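Local coordinates for protein DNA polymerase sliding clamp 2 (Sulfolobus tokodaii, PDB 3AIZ) that acts as a subunit of a ring-shaped sliding platform that encircles DNA and tethers the replicative polymerase and other proteins to it, at residues 81-86 / 107-112; 132-137 / 159-164. One frame throughout, in Å; residues are numbered along the deposited sequence.

Contact 1: 81-86 / 107-112; sequences KAKSKS and TGTRSN. With SO4 (sulfate ion), chain F.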
ATOM      1  N   LYS A  81      -6.045 -21.312  -1.362  1.00 60.88           N
ATOM      2  CA  LYS A  81      -4.609 -21.511  -1.186  1.00 62.22           C
ATOM      3  C   LYS A  81      -3.956 -22.050  -2.455  1.00 65.62           C
ATOM      4  O   LYS A  81      -2.780 -22.416  -2.450  1.00 65.93           O
ATOM      5  CB  LYS A  81      -4.338 -22.465  -0.020  1.00 56.15           C
ATOM      6  CG  LYS A  81      -4.836 -21.965   1.325  1.00 57.78           C
ATOM      7  CD  LYS A  81      -4.481 -22.935   2.440  1.00 55.41           C
ATOM      8  CE  LYS A  81      -5.031 -22.464   3.776  1.00 61.61           C
ATOM      9  NZ  LYS A  81      -4.517 -21.115   4.143  1.00 63.62           N
ATOM     10  N   ALA A  82      -4.725 -22.101  -3.538  1.00 65.53           N
ATOM     11  CA  ALA A  82      -4.217 -22.590  -4.813  1.00 62.57           C
ATOM     12  C   ALA A  82      -3.126 -21.670  -5.350  1.00 63.96           C
ATOM     13  O   ALA A  82      -3.413 -20.595  -5.877  1.00 61.19           O
ATOM     14  CB  ALA A  82      -5.350 -22.718  -5.820  1.00 61.62           C
ATOM     15  N   LYS A  83      -1.876 -22.102  -5.209  1.00 64.01           N
ATOM     16  CA  LYS A  83      -0.736 -21.323  -5.683  1.00 62.83           C
ATOM     17  C   LYS A  83      -0.843 -21.028  -7.175  1.00 63.57           C
ATOM     18  O   LYS A  83      -0.512 -19.930  -7.625  1.00 66.80           O
ATOM     19  CB  LYS A  83       0.575 -22.057  -5.387  1.00 57.00           C
ATOM     20  CG  LYS A  83       0.942 -22.123  -3.913  1.00 57.01           C
ATOM     21  CD  LYS A  83       1.266 -20.742  -3.363  1.00 64.24           C
ATOM     22  CE  LYS A  83       1.652 -20.804  -1.893  1.00 66.15           C
ATOM     23  NZ  LYS A  83       0.545 -21.325  -1.042  1.00 64.72           N
ATOM     24  N   SER A  84      -1.309 -22.012  -7.936  1.00 56.84           N
ATOM     25  CA  SER A  84      -1.414 -21.876  -9.384  1.00 56.36           C
ATOM     26  C   SER A  84      -2.832 -22.155  -9.873  1.00 59.12           C
ATOM     27  O   SER A  84      -3.675 -22.639  -9.118  1.00 59.98           O
ATOM     28  CB  SER A  84      -0.426 -22.817 -10.075  1.00 52.17           C
ATOM     29  OG  SER A  84      -0.517 -22.714 -11.484  1.00 61.99           O
ATOM     30  N   LYS A  85      -3.090 -21.842 -11.139  1.00 59.94           N
ATOM     31  CA  LYS A  85      -4.385 -22.119 -11.749  1.00 61.20           C
ATOM     32  C   LYS A  85      -4.429 -23.546 -12.286  1.00 56.05           C
ATOM     33  O   LYS A  85      -5.440 -23.983 -12.835  1.00 55.21           O
ATOM     34  CB  LYS A  85      -4.676 -21.124 -12.873  1.00 66.99           C
ATOM     35  CG  LYS A  85      -4.785 -19.679 -12.412  1.00 74.93           C
ATOM     36  CD  LYS A  85      -5.091 -18.748 -13.574  1.00 78.61           C
ATOM     37  CE  LYS A  85      -5.172 -17.301 -13.115  1.00 77.14           C
ATOM     38  NZ  LYS A  85      -3.901 -16.851 -12.484  1.00 78.66           N
ATOM     39  N   SER A  86      -3.325 -24.267 -12.124  1.00 53.38           N
ATOM     40  CA  SER A  86      -3.237 -25.650 -12.573  1.00 50.48           C
ATOM     41  C   SER A  86      -3.270 -26.612 -11.391  1.00 46.47           C
ATOM     42  O   SER A  86      -3.025 -27.808 -11.546  1.00 47.13           O
ATOM     43  CB  SER A  86      -1.961 -25.866 -13.387  1.00 49.53           C
ATOM     44  OG  SER A  86      -1.943 -25.034 -14.533  1.00 59.09           O
ATOM     45  N   THR A 107       4.490 -25.317  -8.513  1.00 37.71           N
ATOM     46  CA  THR A 107       5.267 -24.656  -7.469  1.00 37.66           C
ATOM     47  C   THR A 107       5.809 -25.650  -6.448  1.00 34.81           C
ATOM     48  O   THR A 107       6.439 -25.263  -5.465  1.00 37.86           O
ATOM     49  CB  THR A 107       4.435 -23.588  -6.731  1.00 39.71           C
ATOM     50  OG1 THR A 107       3.306 -24.208  -6.103  1.00 36.84           O
ATOM     51  CG2 THR A 107       3.953 -22.522  -7.700  1.00 42.07           C
ATOM     52  N   GLY A 108       5.557 -26.931  -6.683  1.00 36.56           N
ATOM     53  CA  GLY A 108       6.008 -27.970  -5.776  1.00 36.41           C
ATOM     54  C   GLY A 108       5.467 -27.784  -4.371  1.00 32.59           C
ATOM     55  O   GLY A 108       6.184 -27.969  -3.391  1.00 34.67           O
ATOM     56  N   THR A 109       4.195 -27.413  -4.275  1.00 32.08           N
ATOM     57  CA  THR A 109       3.560 -27.219  -2.979  1.00 31.89           C
ATOM     58  C   THR A 109       2.245 -27.980  -2.875  1.00 29.71           C
ATOM     59  O   THR A 109       1.695 -28.437  -3.876  1.00 32.00           O
ATOM     60  CB  THR A 109       3.286 -25.734  -2.700  1.00 33.39           C
ATOM     61  OG1 THR A 109       2.378 -25.221  -3.683  1.00 38.36           O
ATOM     62  CG2 THR A 109       4.580 -24.938  -2.739  1.00 33.67           C
ATOM     63  N   ARG A 110       1.755 -28.114  -1.649  1.00 30.49           N
ATOM     64  CA  ARG A 110       0.470 -28.745  -1.390  1.00 30.42           C
ATOM     65  C   ARG A 110      -0.153 -28.120  -0.155  1.00 32.94           C
ATOM     66  O   ARG A 110       0.511 -27.403   0.591  1.00 37.14           O
ATOM     67  CB  ARG A 110       0.632 -30.249  -1.163  1.00 33.42           C
ATOM     68  CG  ARG A 110       1.286 -30.998  -2.305  1.00 36.61           C
ATOM     69  CD  ARG A 110       1.050 -32.487  -2.176  1.00 32.52           C
ATOM     70  NE  ARG A 110       1.573 -33.017  -0.922  1.00 36.66           N
ATOM     71  CZ  ARG A 110       2.742 -33.636  -0.806  1.00 44.63           C
ATOM     72  NH1 ARG A 110       3.514 -33.803  -1.874  1.00 43.39           N
ATOM     73  NH2 ARG A 110       3.138 -34.089   0.376  1.00 42.76           N
ATOM     74  N   SER A 111      -1.433 -28.396   0.056  1.00 33.96           N
ATOM     75  CA  SER A 111      -2.127 -27.944   1.251  1.00 34.17           C
ATOM     76  C   SER A 111      -3.307 -28.861   1.514  1.00 34.96           C
ATOM     77  O   SER A 111      -3.933 -29.360   0.582  1.00 38.33           O
ATOM     78  CB  SER A 111      -2.606 -26.501   1.088  1.00 37.90           C
ATOM     79  OG  SER A 111      -1.514 -25.602   1.009  1.00 39.62           O
ATOM     80  N   ASN A 112      -3.604 -29.097   2.786  1.00 33.36           N
ATOM     81  CA  ASN A 112      -4.745 -29.927   3.138  1.00 36.94           C
ATOM     82  C   ASN A 112      -5.518 -29.377   4.325  1.00 38.06           C
ATOM     83  O   ASN A 112      -5.086 -28.426   4.977  1.00 38.45           O
ATOM     84  CB  ASN A 112      -4.313 -31.375   3.398  1.00 37.42           C
ATOM     85  CG  ASN A 112      -3.396 -31.511   4.599  1.00 39.50           C
ATOM     86  OD1 ASN A 112      -3.366 -30.649   5.477  1.00 42.57           O
ATOM     87  ND2 ASN A 112      -2.645 -32.605   4.646  1.00 39.38           N
TER
HETATM   88  S   SO4 F 250      -0.577 -19.220 -12.587  1.00 81.30           S
HETATM   89  O1  SO4 F 250      -1.018 -18.330 -13.658  1.00 83.06           O
HETATM   90  O2  SO4 F 250      -0.100 -20.474 -13.165  1.00 65.84           O
HETATM   91  O3  SO4 F 250       0.501 -18.584 -11.835  1.00 71.52           O
HETATM   92  O4  SO4 F 250      -1.697 -19.492 -11.689  1.00 72.19           O
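At the hairpin turn that leads into strand 109-120, where a G1 beta bulge places Gly108 and Thr109 against Asp104, Lys83 from the loop after helix 72-80 lies across two threonine hydroxyls. Its CB comes within 3.5 Å of Thr107 OG1, and its CG within 3.4 Å of Thr109 OG1, van der Waals contacts of aliphatic carbons with hydroxyl oxygens, the lysine chain crossing both threonine side chains at about a right angle. Of Lys83, CB and CG, the two side-chain carbons nearest the backbone, meet the threonines; the bend at chi2 (-67°) carries the rest of the chain past them. Each threonine sets OG1 between its backbone N and carbonyl carbon, chi1 near 60°, which brings the two hydroxyls together: Thr109 OG1 donates to Thr107 OG1 at 2.8 Å, and Thr107 OG1 also bonds Asp104. Further along, Lys81 CD approaches Ser111 OG loosely, at 4.2 Å.

The far end of the loop holds a sulfate, probably from the crystallisation liquor. Ser84 OG donates to sulfate O2 at 2.8 Å and also accepts from Ser86 N, an ST turn; Lys85 N reaches sulfate O4 at 2.8 Å, and Lys106 adds a further bond.

Lys83 and Ser84 also touch Asp104 on strand 97-104, the hairpin partner of strand 109-120, while Arg110 to Asn112 pair antiparallel with a strand of the neighbouring PCNA3 subunit, carrying the sheet across the interface.

Contact 2: 132-137 / 159-164; sequences LSVTFT and ISADEN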
ATOM      1  N   LEU A 132     -37.955 -27.848 -22.153  1.00 47.11           N
ATOM      2  CA  LEU A 132     -37.423 -26.522 -22.436  1.00 44.82           C
ATOM      3  C   LEU A 132     -37.653 -26.153 -23.897  1.00 44.96           C
ATOM      4  O   LEU A 132     -36.872 -26.525 -24.774  1.00 46.62           O
ATOM      5  CB  LEU A 132     -35.933 -26.458 -22.092  1.00 40.01           C
ATOM      6  CG  LEU A 132     -35.559 -26.037 -20.668  1.00 37.52           C
ATOM      7  CD1 LEU A 132     -36.641 -26.415 -19.670  1.00 38.13           C
ATOM      8  CD2 LEU A 132     -34.230 -26.659 -20.271  1.00 37.62           C
ATOM      9  N   SER A 133     -38.735 -25.423 -24.152  1.00 41.86           N
ATOM     10  CA  SER A 133     -39.085 -25.010 -25.505  1.00 41.64           C
ATOM     11  C   SER A 133     -37.975 -24.164 -26.116  1.00 41.83           C
ATOM     12  O   SER A 133     -37.684 -24.268 -27.305  1.00 43.71           O
ATOM     13  CB  SER A 133     -40.389 -24.211 -25.495  1.00 41.34           C
ATOM     14  OG  SER A 133     -41.408 -24.897 -24.789  1.00 46.47           O
ATOM     15  N   VAL A 134     -37.360 -23.327 -25.288  1.00 41.68           N
ATOM     16  CA  VAL A 134     -36.329 -22.410 -25.754  1.00 40.99           C
ATOM     17  C   VAL A 134     -35.022 -22.595 -24.994  1.00 38.54           C
ATOM     18  O   VAL A 134     -35.002 -22.578 -23.764  1.00 38.72           O
ATOM     19  CB  VAL A 134     -36.777 -20.943 -25.605  1.00 35.76           C
ATOM     20  CG1 VAL A 134     -35.665 -20.002 -26.039  1.00 34.83           C
ATOM     21  CG2 VAL A 134     -38.043 -20.691 -26.409  1.00 41.15           C
ATOM     22  N   THR A 135     -33.935 -22.776 -25.734  1.00 35.24           N
ATOM     23  CA  THR A 135     -32.605 -22.838 -25.142  1.00 35.70           C
ATOM     24  C   THR A 135     -31.639 -21.973 -25.941  1.00 34.83           C
ATOM     25  O   THR A 135     -31.678 -21.957 -27.169  1.00 37.56           O
ATOM     26  CB  THR A 135     -32.060 -24.282 -25.089  1.00 39.68           C
ATOM     27  OG1 THR A 135     -31.998 -24.827 -26.414  1.00 41.02           O
ATOM     28  CG2 THR A 135     -32.949 -25.162 -24.223  1.00 40.83           C
ATOM     29  N   PHE A 136     -30.780 -21.245 -25.239  1.00 30.64           N
ATOM     30  CA  PHE A 136     -29.749 -20.459 -25.901  1.00 33.65           C
ATOM     31  C   PHE A 136     -28.457 -20.461 -25.095  1.00 35.83           C
ATOM     32  O   PHE A 136     -28.475 -20.634 -23.878  1.00 35.67           O
ATOM     33  CB  PHE A 136     -30.225 -19.027 -26.168  1.00 33.92           C
ATOM     34  CG  PHE A 136     -30.606 -18.264 -24.930  1.00 31.75           C
ATOM     35  CD1 PHE A 136     -31.915 -18.261 -24.477  1.00 31.89           C
ATOM     36  CD2 PHE A 136     -29.661 -17.535 -24.228  1.00 31.25           C
ATOM     37  CE1 PHE A 136     -32.270 -17.551 -23.344  1.00 34.36           C
ATOM     38  CE2 PHE A 136     -30.011 -16.824 -23.095  1.00 29.41           C
ATOM     39  CZ  PHE A 136     -31.316 -16.830 -22.654  1.00 26.54           C
ATOM     40  N   THR A 137     -27.338 -20.281 -25.785  1.00 33.43           N
ATOM     41  CA  THR A 137     -26.038 -20.279 -25.133  1.00 35.48           C
ATOM     42  C   THR A 137     -25.346 -18.940 -25.344  1.00 34.44           C
ATOM     43  O   THR A 137     -25.406 -18.366 -26.430  1.00 37.83           O
ATOM     44  CB  THR A 137     -25.142 -21.415 -25.663  1.00 37.32           C
ATOM     45  OG1 THR A 137     -25.877 -22.644 -25.665  1.00 36.93           O
ATOM     46  CG2 THR A 137     -23.904 -21.572 -24.792  1.00 35.92           C
ATOM     47  N   ILE A 159     -39.229 -12.773 -20.028  1.00 28.38           N
ATOM     48  CA  ILE A 159     -38.428 -13.304 -21.120  1.00 30.59           C
ATOM     49  C   ILE A 159     -39.320 -14.060 -22.101  1.00 30.96           C
ATOM     50  O   ILE A 159     -40.202 -14.818 -21.697  1.00 31.44           O
ATOM     51  CB  ILE A 159     -37.291 -14.215 -20.607  1.00 30.35           C
ATOM     52  CG1 ILE A 159     -36.339 -14.579 -21.748  1.00 32.09           C
ATOM     53  CG2 ILE A 159     -37.852 -15.466 -19.952  1.00 28.89           C
ATOM     54  CD1 ILE A 159     -35.077 -15.277 -21.289  1.00 31.83           C
ATOM     55  N   SER A 160     -39.096 -13.835 -23.390  1.00 28.95           N
ATOM     56  CA  SER A 160     -39.892 -14.475 -24.428  1.00 32.19           C
ATOM     57  C   SER A 160     -39.092 -14.562 -25.717  1.00 34.13           C
ATOM     58  O   SER A 160     -38.204 -13.748 -25.958  1.00 34.24           O
ATOM     59  CB  SER A 160     -41.188 -13.698 -24.669  1.00 34.90           C
ATOM     60  OG  SER A 160     -40.919 -12.418 -25.210  1.00 32.08           O
ATOM     61  N   ALA A 161     -39.406 -15.548 -26.549  1.00 34.58           N
ATOM     62  CA  ALA A 161     -38.644 -15.749 -27.773  1.00 40.14           C
ATOM     63  C   ALA A 161     -39.495 -16.244 -28.932  1.00 43.19           C
ATOM     64  O   ALA A 161     -40.403 -17.054 -28.751  1.00 44.32           O
ATOM     65  CB  ALA A 161     -37.484 -16.707 -27.522  1.00 41.63           C
ATOM     66  N   ASP A 162     -39.197 -15.736 -30.123  1.00 47.95           N
ATOM     67  CA  ASP A 162     -39.739 -16.295 -31.352  1.00 52.48           C
ATOM     68  C   ASP A 162     -38.644 -17.138 -31.990  1.00 58.06           C
ATOM     69  O   ASP A 162     -37.690 -17.529 -31.317  1.00 58.04           O
ATOM     70  CB  ASP A 162     -40.221 -15.194 -32.301  1.00 55.25           C
ATOM     71  CG  ASP A 162     -39.118 -14.224 -32.686  1.00 61.98           C
ATOM     72  OD1 ASP A 162     -37.929 -14.583 -32.554  1.00 60.79           O
ATOM     73  OD2 ASP A 162     -39.441 -13.100 -33.128  1.00 61.40           O
ATOM     74  N   GLU A 163     -38.762 -17.407 -33.284  1.00 60.61           N
ATOM     75  CA  GLU A 163     -37.822 -18.303 -33.948  1.00 64.72           C
ATOM     76  C   GLU A 163     -36.384 -17.775 -33.971  1.00 62.14           C
ATOM     77  O   GLU A 163     -35.435 -18.559 -34.004  1.00 61.89           O
ATOM     78  CB  GLU A 163     -38.292 -18.624 -35.371  1.00 74.34           C
ATOM     79  CG  GLU A 163     -37.452 -19.678 -36.078  1.00 76.62           C
ATOM     80  CD  GLU A 163     -37.982 -20.022 -37.455  1.00 84.96           C
ATOM     81  OE1 GLU A 163     -39.020 -19.454 -37.855  1.00 89.01           O
ATOM     82  OE2 GLU A 163     -37.361 -20.863 -38.139  1.00 83.40           O
ATOM     83  N   ASN A 164     -36.222 -16.454 -33.943  1.00 55.48           N
ATOM     84  CA  ASN A 164     -34.897 -15.859 -34.121  1.00 55.06           C
ATOM     85  C   ASN A 164     -34.470 -14.838 -33.065  1.00 51.66           C
ATOM     86  O   ASN A 164     -33.375 -14.285 -33.148  1.00 51.08           O
ATOM     87  CB  ASN A 164     -34.789 -15.219 -35.509  1.00 57.65           C
ATOM     88  CG  ASN A 164     -34.819 -16.239 -36.630  1.00 65.34           C
ATOM     89  OD1 ASN A 164     -34.605 -17.432 -36.408  1.00 68.98           O
ATOM     90  ND2 ASN A 164     -35.079 -15.772 -37.846  1.00 66.50           N
TER
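Val134 and Ala161, together with Phe136 and Ile159, carry the apolar contact between segments 132-137 and 159-164, on strands 134-138 and 156-161. The methyl of Ala161 sits before the fork of the valine, with Val134 CG1 4.0 Å and Val134 CG2 4.2 Å from Ala161 CB, so both branches share one small neighbour. Ile159 extends CG1 anti to its backbone N (chi1 -171°) and keeps the chain straight, bringing CD1 to the edge of the Phe136 ring, near the ring plane, 4.2 Å from Phe136 CE1. The two side chains approach from opposite directions, and all four residues are buried. Val166 touches Phe136, Ile159 and Ala161, while Phe222 packs on Val134 and Ile159.

The polar bonds lie within one segment or reach another strand. Asp162 OD1 accepts from Asn164 N at 2.9 Å, above the carboxylate plane, an Asx turn leading toward strand 165-172. Thr137 OG1 bonds Ser189 on strand 186-192.

A classic beta bulge at Ser133 and Val134, facing Phe222, opens strand 134-138. This strand pairs with 186-192 and 218-223, strand 156-161 with 165-172 and 196-201; their side chains meet in the buried core of the C-terminal PCNA domain, whose fold packs beta sheets with two helices along one side.

In the fold
From the N terminus, the chain passes helix 72-80 and enters contact 1, which closes a loop of twenty intervening residues, mostly strands 88-93 and 97-104, within the N-terminal PCNA domain. Strand 109-120 then runs on, and strand 134-138 follows it to open contact 2 in the C-terminal domain. This second loop, of 21 residues, holds helix 140-150 and closes on strand 156-161. The two contacts are in series, neither nested nor crossed, with centres 42 Å apart on opposite sides of the chain's centre. Contact 1 ties a surface loop to a hairpin at the subunit interface; contact 2 joins two strands within a domain interior.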